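Local coordinates for protein 2-oxoglutarate-dependent dioxygenase DAO (Oryza sativa subsp. indica, PDB 6KUN) that probably oxidises the auxin indole-3-acetic acid irreversibly to inactive 2-oxoindole-3-acetic acid, using iron(II) and 2-oxoglutarate, and so keeps auxin levels in balance, at residues B[39-49]-B[116-127]; B[219-227]-B[263-272]. All blocks are in the same frame, centred on the assembly; numbering follows the deposited sequence.

Contact 1 (B[39-49]-B[116-127]); sequences HGVPPGLQAEM and TVKAYAERMHSL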
loop_
_atom_site.group_PDB
_atom_site.type_symbol
_atom_site.label_atom_id
_atom_site.label_comp_id
_atom_site.label_asym_id
_atom_site.label_seq_id
_atom_site.Cartn_x
_atom_site.Cartn_y
_atom_site.Cartn_z
ATOM N N HIS B 39 10.867 -3.265 -12.458
ATOM C CA HIS B 39 9.960 -3.804 -13.453
ATOM C C HIS B 39 9.236 -2.725 -14.244
ATOM O O HIS B 39 8.564 -3.046 -15.238
ATOM C CB HIS B 39 8.940 -4.687 -12.728
ATOM C CG HIS B 39 8.359 -4.026 -11.524
ATOM N ND1 HIS B 39 7.585 -2.886 -11.613
ATOM C CD2 HIS B 39 8.523 -4.273 -10.204
ATOM C CE1 HIS B 39 7.243 -2.499 -10.395
ATOM N NE2 HIS B 39 7.802 -3.321 -9.524
ATOM N N GLY B 40 9.308 -1.479 -13.803
ATOM C CA GLY B 40 8.786 -0.374 -14.562
ATOM C C GLY B 40 7.289 -0.166 -14.510
ATOM O O GLY B 40 6.796 0.725 -15.220
ATOM N N VAL B 41 6.543 -0.963 -13.742
ATOM C CA VAL B 41 5.107 -0.694 -13.557
ATOM C C VAL B 41 5.012 0.512 -12.630
ATOM O O VAL B 41 5.508 0.479 -11.485
ATOM C CB VAL B 41 4.341 -1.889 -12.975
ATOM C CG1 VAL B 41 2.838 -1.635 -13.023
ATOM C CG2 VAL B 41 4.655 -3.169 -13.744
ATOM N N PRO B 42 4.419 1.606 -13.073
ATOM C CA PRO B 42 4.499 2.850 -12.299
ATOM C C PRO B 42 3.671 2.744 -11.015
ATOM O O PRO B 42 2.665 2.029 -10.984
ATOM C CB PRO B 42 3.950 3.921 -13.254
ATOM C CG PRO B 42 3.320 3.178 -14.415
ATOM C CD PRO B 42 3.944 1.821 -14.465
ATOM N N PRO B 43 4.089 3.429 -9.946
ATOM C CA PRO B 43 3.350 3.362 -8.673
ATOM C C PRO B 43 1.923 3.869 -8.731
ATOM O O PRO B 43 1.041 3.367 -8.016
ATOM C CB PRO B 43 4.183 4.270 -7.737
ATOM C CG PRO B 43 5.552 4.243 -8.303
ATOM C CD PRO B 43 5.376 4.148 -9.805
ATOM N N GLY B 44 1.679 4.898 -9.524
ATOM C CA GLY B 44 0.334 5.390 -9.656
ATOM C C GLY B 44 -0.585 4.327 -10.215
ATOM O O GLY B 44 -1.704 4.150 -9.723
ATOM N N LEU B 45 -0.134 3.611 -11.249
ATOM C CA LEU B 45 -0.955 2.556 -11.836
ATOM C C LEU B 45 -1.181 1.433 -10.834
ATOM O O LEU B 45 -2.290 0.917 -10.702
ATOM C CB LEU B 45 -0.270 2.016 -13.108
ATOM C CG LEU B 45 -1.060 0.907 -13.798
ATOM C CD1 LEU B 45 -2.467 1.372 -14.215
ATOM C CD2 LEU B 45 -0.304 0.415 -14.989
ATOM N N GLN B 46 -0.144 1.048 -10.091
ATOM C CA GLN B 46 -0.353 0.016 -9.080
ATOM C C GLN B 46 -1.393 0.451 -8.061
ATOM O O GLN B 46 -2.184 -0.373 -7.586
ATOM C CB GLN B 46 0.968 -0.289 -8.376
ATOM C CG GLN B 46 1.977 -0.942 -9.262
ATOM C CD GLN B 46 3.241 -1.154 -8.518
ATOM O OE1 GLN B 46 3.237 -1.810 -7.479
ATOM N NE2 GLN B 46 4.324 -0.565 -9.001
ATOM N N ALA B 47 -1.382 1.727 -7.675
ATOM C CA ALA B 47 -2.357 2.201 -6.695
ATOM C C ALA B 47 -3.765 2.199 -7.288
ATOM O O ALA B 47 -4.747 1.831 -6.636
ATOM C CB ALA B 47 -1.993 3.621 -6.230
ATOM N N GLU B 48 -3.880 2.630 -8.518
ATOM C CA GLU B 48 -5.202 2.658 -9.147
ATOM C C GLU B 48 -5.757 1.241 -9.315
ATOM O O GLU B 48 -6.970 1.020 -9.160
ATOM C CB GLU B 48 -5.101 3.369 -10.498
ATOM C CG GLU B 48 -4.602 4.788 -10.375
ATOM C CD GLU B 48 -4.300 5.428 -11.705
ATOM O OE1 GLU B 48 -4.583 4.798 -12.744
ATOM O OE2 GLU B 48 -3.770 6.561 -11.707
ATOM N N MET B 49 -4.882 0.271 -9.603
ATOM C CA MET B 49 -5.330 -1.104 -9.783
ATOM C C MET B 49 -5.754 -1.730 -8.460
ATOM O O MET B 49 -6.724 -2.494 -8.405
ATOM C CB MET B 49 -4.217 -1.932 -10.418
ATOM C CG MET B 49 -4.590 -3.363 -10.631
ATOM S SD MET B 49 -5.947 -3.407 -11.817
ATOM C CE MET B 49 -6.064 -5.182 -12.049
ATOM N N THR B 116 -8.552 0.780 -16.096
ATOM C CA THR B 116 -7.430 0.463 -15.225
ATOM C C THR B 116 -7.070 -1.007 -15.345
ATOM O O THR B 116 -5.902 -1.360 -15.483
ATOM C CB THR B 116 -7.751 0.784 -13.754
ATOM O OG1 THR B 116 -7.963 2.181 -13.573
ATOM C CG2 THR B 116 -6.599 0.333 -12.816
ATOM N N VAL B 117 -8.086 -1.860 -15.357
ATOM C CA VAL B 117 -7.863 -3.284 -15.509
ATOM C C VAL B 117 -7.195 -3.561 -16.847
ATOM O O VAL B 117 -6.246 -4.355 -16.941
ATOM C CB VAL B 117 -9.174 -4.068 -15.360
ATOM C CG1 VAL B 117 -8.957 -5.554 -15.760
ATOM C CG2 VAL B 117 -9.667 -3.997 -13.962
ATOM N N LYS B 118 -7.655 -2.890 -17.889
ATOM C CA LYS B 118 -7.069 -3.079 -19.206
ATOM C C LYS B 118 -5.598 -2.713 -19.189
ATOM O O LYS B 118 -4.757 -3.476 -19.699
ATOM C CB LYS B 118 -7.828 -2.241 -20.229
ATOM C CG LYS B 118 -7.371 -2.406 -21.657
ATOM C CD LYS B 118 -8.317 -1.662 -22.623
ATOM C CE LYS B 118 -7.872 -1.873 -24.063
ATOM N NZ LYS B 118 -9.016 -1.903 -25.001
ATOM N N ALA B 119 -5.262 -1.547 -18.625
ATOM C CA ALA B 119 -3.877 -1.099 -18.625
ATOM C C ALA B 119 -3.000 -2.049 -17.825
ATOM O O ALA B 119 -1.896 -2.407 -18.265
ATOM C CB ALA B 119 -3.785 0.336 -18.073
ATOM N N TYR B 120 -3.483 -2.467 -16.665
ATOM C CA TYR B 120 -2.798 -3.398 -15.848
ATOM C C TYR B 120 -2.553 -4.733 -16.561
ATOM O O TYR B 120 -1.479 -5.192 -16.565
ATOM C CB TYR B 120 -3.463 -3.586 -14.492
ATOM C CG TYR B 120 -2.511 -3.816 -13.401
ATOM C CD1 TYR B 120 -1.884 -2.770 -12.837
ATOM C CD2 TYR B 120 -2.212 -5.070 -12.940
ATOM C CE1 TYR B 120 -1.018 -2.931 -11.838
ATOM C CE2 TYR B 120 -1.322 -5.242 -11.916
ATOM C CZ TYR B 120 -0.744 -4.146 -11.372
ATOM O OH TYR B 120 0.158 -4.142 -10.383
ATOM N N ALA B 121 -3.568 -5.315 -17.143
ATOM C CA ALA B 121 -3.408 -6.606 -17.826
ATOM C C ALA B 121 -2.336 -6.489 -18.901
ATOM O O ALA B 121 -1.409 -7.323 -18.990
ATOM C CB ALA B 121 -4.733 -7.077 -18.438
ATOM N N GLU B 122 -2.418 -5.427 -19.691
ATOM C CA GLU B 122 -1.436 -5.184 -20.734
ATOM C C GLU B 122 -0.029 -5.035 -20.154
ATOM O O GLU B 122 0.927 -5.631 -20.677
ATOM C CB GLU B 122 -1.839 -3.925 -21.503
ATOM C CG GLU B 122 -3.016 -4.135 -22.421
ATOM C CD GLU B 122 -3.587 -2.814 -22.935
ATOM O OE1 GLU B 122 -3.163 -1.733 -22.457
ATOM O OE2 GLU B 122 -4.479 -2.864 -23.809
ATOM N N ARG B 123 0.114 -4.247 -19.061
ATOM C CA ARG B 123 1.426 -4.027 -18.477
ATOM C C ARG B 123 1.984 -5.311 -17.867
ATOM O O ARG B 123 3.191 -5.610 -17.988
ATOM C CB ARG B 123 1.379 -2.915 -17.429
ATOM C CG ARG B 123 0.945 -1.578 -17.975
ATOM C CD ARG B 123 1.876 -1.121 -19.045
ATOM N NE ARG B 123 3.232 -1.044 -18.527
ATOM C CZ ARG B 123 3.723 0.020 -17.912
ATOM N NH1 ARG B 123 2.966 1.104 -17.753
ATOM N NH2 ARG B 123 4.972 -0.001 -17.465
ATOM N N MET B 124 1.128 -6.083 -17.216
ATOM C CA MET B 124 1.572 -7.358 -16.683
ATOM C C MET B 124 1.979 -8.320 -17.785
ATOM O O MET B 124 2.909 -9.131 -17.605
ATOM C CB MET B 124 0.460 -7.982 -15.856
ATOM C CG MET B 124 0.169 -7.292 -14.579
ATOM S SD MET B 124 0.776 -8.265 -13.214
ATOM C CE MET B 124 -0.627 -9.290 -12.914
ATOM N N HIS B 125 1.311 -8.254 -18.932
ATOM C CA HIS B 125 1.733 -9.103 -20.035
ATOM C C HIS B 125 3.159 -8.753 -20.483
ATOM O O HIS B 125 4.001 -9.635 -20.662
ATOM C CB HIS B 125 0.775 -8.985 -21.200
ATOM C CG HIS B 125 1.199 -9.809 -22.365
ATOM N ND1 HIS B 125 1.600 -9.266 -23.561
ATOM C CD2 HIS B 125 1.354 -11.143 -22.486
ATOM C CE1 HIS B 125 1.967 -10.233 -24.369
ATOM N NE2 HIS B 125 1.796 -11.380 -23.747
ATOM N N SER B 126 3.431 -7.457 -20.697
ATOM C CA SER B 126 4.769 -7.021 -21.079
ATOM C C SER B 126 5.804 -7.451 -20.040
ATOM O O SER B 126 6.920 -7.865 -20.393
ATOM C CB SER B 126 4.801 -5.496 -21.232
ATOM O OG SER B 126 4.015 -5.066 -22.328
ATOM N N LEU B 127 5.435 -7.371 -18.760
ATOM C CA LEU B 127 6.348 -7.760 -17.701
ATOM C C LEU B 127 6.693 -9.233 -17.819
ATOM O O LEU B 127 7.865 -9.595 -17.803
ATOM C CB LEU B 127 5.768 -7.414 -16.340
ATOM C CG LEU B 127 6.572 -7.795 -15.100
ATOM C CD1 LEU B 127 7.985 -7.217 -15.147
ATOM C CD2 LEU B 127 5.843 -7.339 -13.854
#

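Contact 2 (B[219-227]-B[263-272]); sequences GQAWSNGRL and LVDGEHPRRY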
loop_
_atom_site.group_PDB
_atom_site.type_symbol
_atom_site.label_atom_id
_atom_site.label_comp_id
_atom_site.label_asym_id
_atom_site.label_seq_id
_atom_site.Cartn_x
_atom_site.Cartn_y
_atom_site.Cartn_z
ATOM N N GLY B 219 7.810 -24.737 -17.202
ATOM C CA GLY B 219 9.161 -24.212 -17.053
ATOM C C GLY B 219 10.196 -25.315 -16.829
ATOM O O GLY B 219 11.322 -25.280 -17.396
ATOM N N GLN B 220 9.854 -26.280 -15.950
ATOM C CA GLN B 220 10.747 -27.403 -15.659
ATOM C C GLN B 220 10.957 -28.257 -16.900
ATOM O O GLN B 220 12.063 -28.709 -17.164
ATOM C CB GLN B 220 10.155 -28.223 -14.507
ATOM C CG GLN B 220 10.508 -29.722 -14.420
ATOM C CD GLN B 220 11.908 -29.998 -13.889
ATOM O OE1 GLN B 220 12.624 -29.092 -13.412
ATOM N NE2 GLN B 220 12.316 -31.247 -14.001
ATOM N N ALA B 221 9.915 -28.464 -17.694
ATOM C CA ALA B 221 10.032 -29.329 -18.863
ATOM C C ALA B 221 10.731 -28.611 -20.019
ATOM O O ALA B 221 11.653 -29.153 -20.635
ATOM C CB ALA B 221 8.656 -29.866 -19.287
ATOM N N TRP B 222 10.337 -27.387 -20.317
ATOM C CA TRP B 222 10.995 -26.609 -21.359
ATOM C C TRP B 222 12.470 -26.387 -21.065
ATOM O O TRP B 222 13.283 -26.276 -21.991
ATOM C CB TRP B 222 10.269 -25.275 -21.487
ATOM C CG TRP B 222 10.839 -24.313 -22.454
ATOM C CD1 TRP B 222 10.437 -24.119 -23.758
ATOM C CD2 TRP B 222 11.856 -23.370 -22.199
ATOM N NE1 TRP B 222 11.193 -23.126 -24.324
ATOM C CE2 TRP B 222 12.062 -22.639 -23.382
ATOM C CE3 TRP B 222 12.627 -23.057 -21.070
ATOM C CZ2 TRP B 222 13.000 -21.630 -23.471
ATOM C CZ3 TRP B 222 13.545 -22.052 -21.160
ATOM C CH2 TRP B 222 13.737 -21.355 -22.355
ATOM N N SER B 223 12.843 -26.299 -19.798
ATOM C CA SER B 223 14.233 -26.019 -19.454
ATOM C C SER B 223 15.072 -27.292 -19.344
ATOM O O SER B 223 16.219 -27.233 -18.914
ATOM C CB SER B 223 14.294 -25.236 -18.160
ATOM O OG SER B 223 13.992 -26.072 -17.060
ATOM N N ASN B 224 14.488 -28.422 -19.700
ATOM C CA ASN B 224 15.099 -29.731 -19.569
ATOM C C ASN B 224 15.525 -30.033 -18.151
ATOM O O ASN B 224 16.598 -30.578 -17.930
ATOM C CB ASN B 224 16.293 -29.904 -20.497
ATOM C CG ASN B 224 16.635 -31.358 -20.674
ATOM O OD1 ASN B 224 15.754 -32.176 -20.871
ATOM N ND2 ASN B 224 17.903 -31.688 -20.495
ATOM N N GLY B 225 14.707 -29.651 -17.190
ATOM C CA GLY B 225 15.014 -29.915 -15.802
ATOM C C GLY B 225 15.818 -28.849 -15.094
ATOM O O GLY B 225 16.055 -28.985 -13.895
ATOM N N ARG B 226 16.232 -27.792 -15.780
ATOM C CA ARG B 226 17.128 -26.815 -15.183
ATOM C C ARG B 226 16.427 -25.771 -14.320
ATOM O O ARG B 226 17.061 -25.151 -13.449
ATOM C CB ARG B 226 17.915 -26.123 -16.300
ATOM C CG ARG B 226 18.904 -27.034 -16.979
ATOM C CD ARG B 226 19.510 -26.409 -18.206
ATOM N NE ARG B 226 20.408 -27.381 -18.839
ATOM C CZ ARG B 226 21.624 -27.669 -18.370
ATOM N NH1 ARG B 226 22.071 -27.052 -17.287
ATOM N NH2 ARG B 226 22.379 -28.568 -18.986
ATOM N N LEU B 227 15.163 -25.542 -14.513
ATOM C CA LEU B 227 14.419 -24.570 -13.692
ATOM C C LEU B 227 13.397 -25.328 -12.862
ATOM O O LEU B 227 12.649 -26.156 -13.407
ATOM C CB LEU B 227 13.725 -23.530 -14.554
ATOM C CG LEU B 227 14.531 -22.732 -15.573
ATOM C CD1 LEU B 227 13.609 -21.855 -16.380
ATOM C CD2 LEU B 227 15.578 -21.917 -14.912
ATOM N N LEU B 263 19.921 -27.018 -24.029
ATOM C CA LEU B 263 19.798 -27.356 -22.616
ATOM C C LEU B 263 19.963 -28.850 -22.337
ATOM O O LEU B 263 19.940 -29.249 -21.158
ATOM C CB LEU B 263 18.449 -26.896 -22.060
ATOM C CG LEU B 263 18.124 -25.410 -22.208
ATOM C CD1 LEU B 263 19.305 -24.564 -21.816
ATOM C CD2 LEU B 263 17.695 -25.104 -23.622
ATOM N N VAL B 264 20.107 -29.678 -23.378
ATOM C CA VAL B 264 20.409 -31.103 -23.235
ATOM C C VAL B 264 21.856 -31.338 -23.665
ATOM O O VAL B 264 22.222 -31.077 -24.819
ATOM C CB VAL B 264 19.451 -31.991 -24.050
ATOM C CG1 VAL B 264 19.122 -31.349 -25.396
ATOM C CG2 VAL B 264 20.077 -33.404 -24.232
ATOM N N ASP B 265 22.670 -31.844 -22.739
ATOM C CA ASP B 265 24.092 -32.095 -22.988
ATOM C C ASP B 265 24.447 -33.487 -22.485
ATOM O O ASP B 265 23.594 -34.228 -21.988
ATOM C CB ASP B 265 24.960 -31.014 -22.320
ATOM C CG ASP B 265 24.525 -30.698 -20.892
ATOM O OD1 ASP B 265 24.369 -31.633 -20.093
ATOM O OD2 ASP B 265 24.369 -29.497 -20.554
ATOM N N GLY B 266 25.729 -33.857 -22.620
ATOM C CA GLY B 266 26.166 -35.152 -22.134
ATOM C C GLY B 266 25.794 -35.399 -20.686
ATOM O O GLY B 266 25.445 -36.522 -20.311
ATOM N N GLU B 267 25.852 -34.354 -19.852
ATOM C CA GLU B 267 25.584 -34.466 -18.422
ATOM C C GLU B 267 24.127 -34.209 -18.045
ATOM O O GLU B 267 23.710 -34.587 -16.943
ATOM C CB GLU B 267 26.470 -33.478 -17.648
ATOM C CG GLU B 267 27.598 -34.103 -16.844
ATOM C CD GLU B 267 27.163 -34.497 -15.446
ATOM O OE1 GLU B 267 26.905 -33.590 -14.625
ATOM O OE2 GLU B 267 27.072 -35.717 -15.172
ATOM N N HIS B 268 23.350 -33.551 -18.906
ATOM C CA HIS B 268 21.917 -33.346 -18.689
ATOM C C HIS B 268 21.198 -33.812 -19.952
ATOM O O HIS B 268 20.935 -33.015 -20.859
ATOM C CB HIS B 268 21.602 -31.886 -18.372
ATOM C CG HIS B 268 22.346 -31.342 -17.190
ATOM N ND1 HIS B 268 23.640 -30.873 -17.278
ATOM C CD2 HIS B 268 21.980 -31.194 -15.896
ATOM C CE1 HIS B 268 24.037 -30.460 -16.088
ATOM N NE2 HIS B 268 23.049 -30.644 -15.232
ATOM N N PRO B 269 20.897 -35.105 -20.064
ATOM C CA PRO B 269 20.191 -35.605 -21.257
ATOM C C PRO B 269 18.697 -35.284 -21.195
ATOM O O PRO B 269 18.134 -35.022 -20.135
ATOM C CB PRO B 269 20.417 -37.117 -21.204
ATOM C CG PRO B 269 20.582 -37.410 -19.739
ATOM C CD PRO B 269 21.201 -36.179 -19.095
ATOM N N ARG B 270 18.076 -35.331 -22.359
ATOM C CA ARG B 270 16.679 -34.938 -22.527
ATOM C C ARG B 270 15.738 -35.662 -21.571
ATOM O O ARG B 270 15.595 -36.886 -21.606
ATOM C CB ARG B 270 16.300 -35.226 -23.966
ATOM C CG ARG B 270 14.840 -34.892 -24.292
ATOM C CD ARG B 270 14.742 -34.183 -25.626
ATOM N NE ARG B 270 13.358 -33.894 -25.988
ATOM C CZ ARG B 270 12.516 -33.171 -25.251
ATOM N NH1 ARG B 270 12.898 -32.663 -24.091
ATOM N NH2 ARG B 270 11.278 -32.969 -25.675
ATOM N N ARG B 271 15.070 -34.882 -20.721
ATOM C CA ARG B 271 14.332 -35.411 -19.579
ATOM C C ARG B 271 12.902 -35.818 -19.915
ATOM O O ARG B 271 12.410 -36.817 -19.390
ATOM C CB ARG B 271 14.290 -34.378 -18.436
ATOM C CG ARG B 271 15.649 -34.090 -17.795
ATOM C CD ARG B 271 15.938 -35.007 -16.615
ATOM N NE ARG B 271 15.765 -34.332 -15.330
ATOM C CZ ARG B 271 16.557 -33.357 -14.882
ATOM N NH1 ARG B 271 17.568 -32.920 -15.628
ATOM N NH2 ARG B 271 16.327 -32.807 -13.698
ATOM N N TYR B 272 12.225 -35.079 -20.786
ATOM C CA TYR B 272 10.803 -35.264 -21.000
ATOM C C TYR B 272 10.530 -35.414 -22.477
ATOM O O TYR B 272 11.189 -34.768 -23.306
ATOM C CB TYR B 272 10.010 -34.091 -20.433
ATOM C CG TYR B 272 10.261 -33.831 -18.958
ATOM C CD1 TYR B 272 9.637 -34.590 -17.986
ATOM C CD2 TYR B 272 11.094 -32.816 -18.550
ATOM C CE1 TYR B 272 9.839 -34.335 -16.645
ATOM C CE2 TYR B 272 11.334 -32.570 -17.216
ATOM C CZ TYR B 272 10.672 -33.327 -16.272
ATOM O OH TYR B 272 10.902 -33.091 -14.924
#

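Contact 1 (B[39-49]-B[116-127])
M49 swings CG beside its carbonyl carbon (chi1 180°) and bends at the next bond, which lays its side chain over one face of the Y120 ring. M49 CG sits 3.5 Å from the ring centroid, almost on the ring normal, which makes a CH-pi contact. M49 CB touches CD1 of the same ring at 3.5 Å, while the sulfur stands obliquely to it in a Met-aromatic contact. The methyl beyond carries on to V117, where M49 CE lies 4.2 Å from V117 CG2. L45 comes to the ring from another direction: its CG meets Y120 CD1 near the ring plane, at 3.9 Å, and its two methyls part, CD1 lying against A119 CB and CD2 against R123 CG. T116 turns its methyl to the other helix, CG2 packing 3.6 Å from M49 CA, and sends its hydroxyl back to H112 O in its own helix. These are the contacts of two helices, 43-49 and 116-127, whose segment axes come within 9.7 Å of each other, crossing at -125°; together they pack against the major sheet of the jelly roll, where M49 also touches F153, M155 and I245, and Y120 touches F211. Toward the start of helix 43-57 the contact turns polar. R123, folded back at chi2 and chi3, brings its guanidinium edge-on to the carbonyl of G40; the bond from R123 NH2 to G40 O, 3.0 Å, is bent to 125° and weak, and P42 CD flanks the same group. V41 N lies in the plane of the H39 ring and donates to its ND1; H39 spends NE2 on G209 O, while H39 CB rests 3.6 Å from L127 CD1.

Contact 2 (B[219-227]-B[263-272])
N224 and R226 reach from the end of helix 217-222 to one carbonyl, that of L263, and both donate to it. N224 carries the tight, buried part. Its chi1 of -162° sets CG beside the carbonyl carbon and sinks the amide among the backbone of 263-271: OD1 takes the N-H of R271 at 2.8 Å, in the carbonyl plane and on a lone pair, while ND2 gives to L263 O at 3.2 Å from above that carbonyl's plane, with a weak bond to P269 O besides. At the helix side, Y272 CD2 packs on A221 CB at 3.9 Å. R226, extended from CG to NE, reaches L263 with NE, 3.0 Å from L263 O, the oxygen lying in the guanidinium plane, and NH2 forms a salt bridge to D265 OD2, 2.7 Å away. A leucine in place of R226 would probably leave the D265 carboxylate without its positive mate and L263 O with one donor fewer. The outer side is looser. H268, poorly ordered, presents a ring face to R226 CZ and bonds through ND1 to D265 OD1, and the exposed R271 lays its guanidinium over G225 CA. The helix finishes in a Schellman motif, with N224 at positive phi as the C-prime residue, G225 N bonded to Q220 O and N224 N to A221 O, which overlaps the type I' turn S223-R226.

The two contacts lie on opposite sides of the chain's centre, 33 Å apart between their own centres, and do not touch: their nearest atoms are about 14 Å apart. Contact 1 sets helices against the outside of the major sheet, with the Y120 side chain about 13 Å from the bound 2-oxoglutarate. Contact 2 ties a helix end to the loop between strands 256-257 and 275-276. Here the Q220 side chain is about 10 Å from that of D175, a predicted iron ligand, and the A221 side chain about 13 Å from the bound indole-3-acetic acid. Neither contact supplies a residue to the ligand pockets.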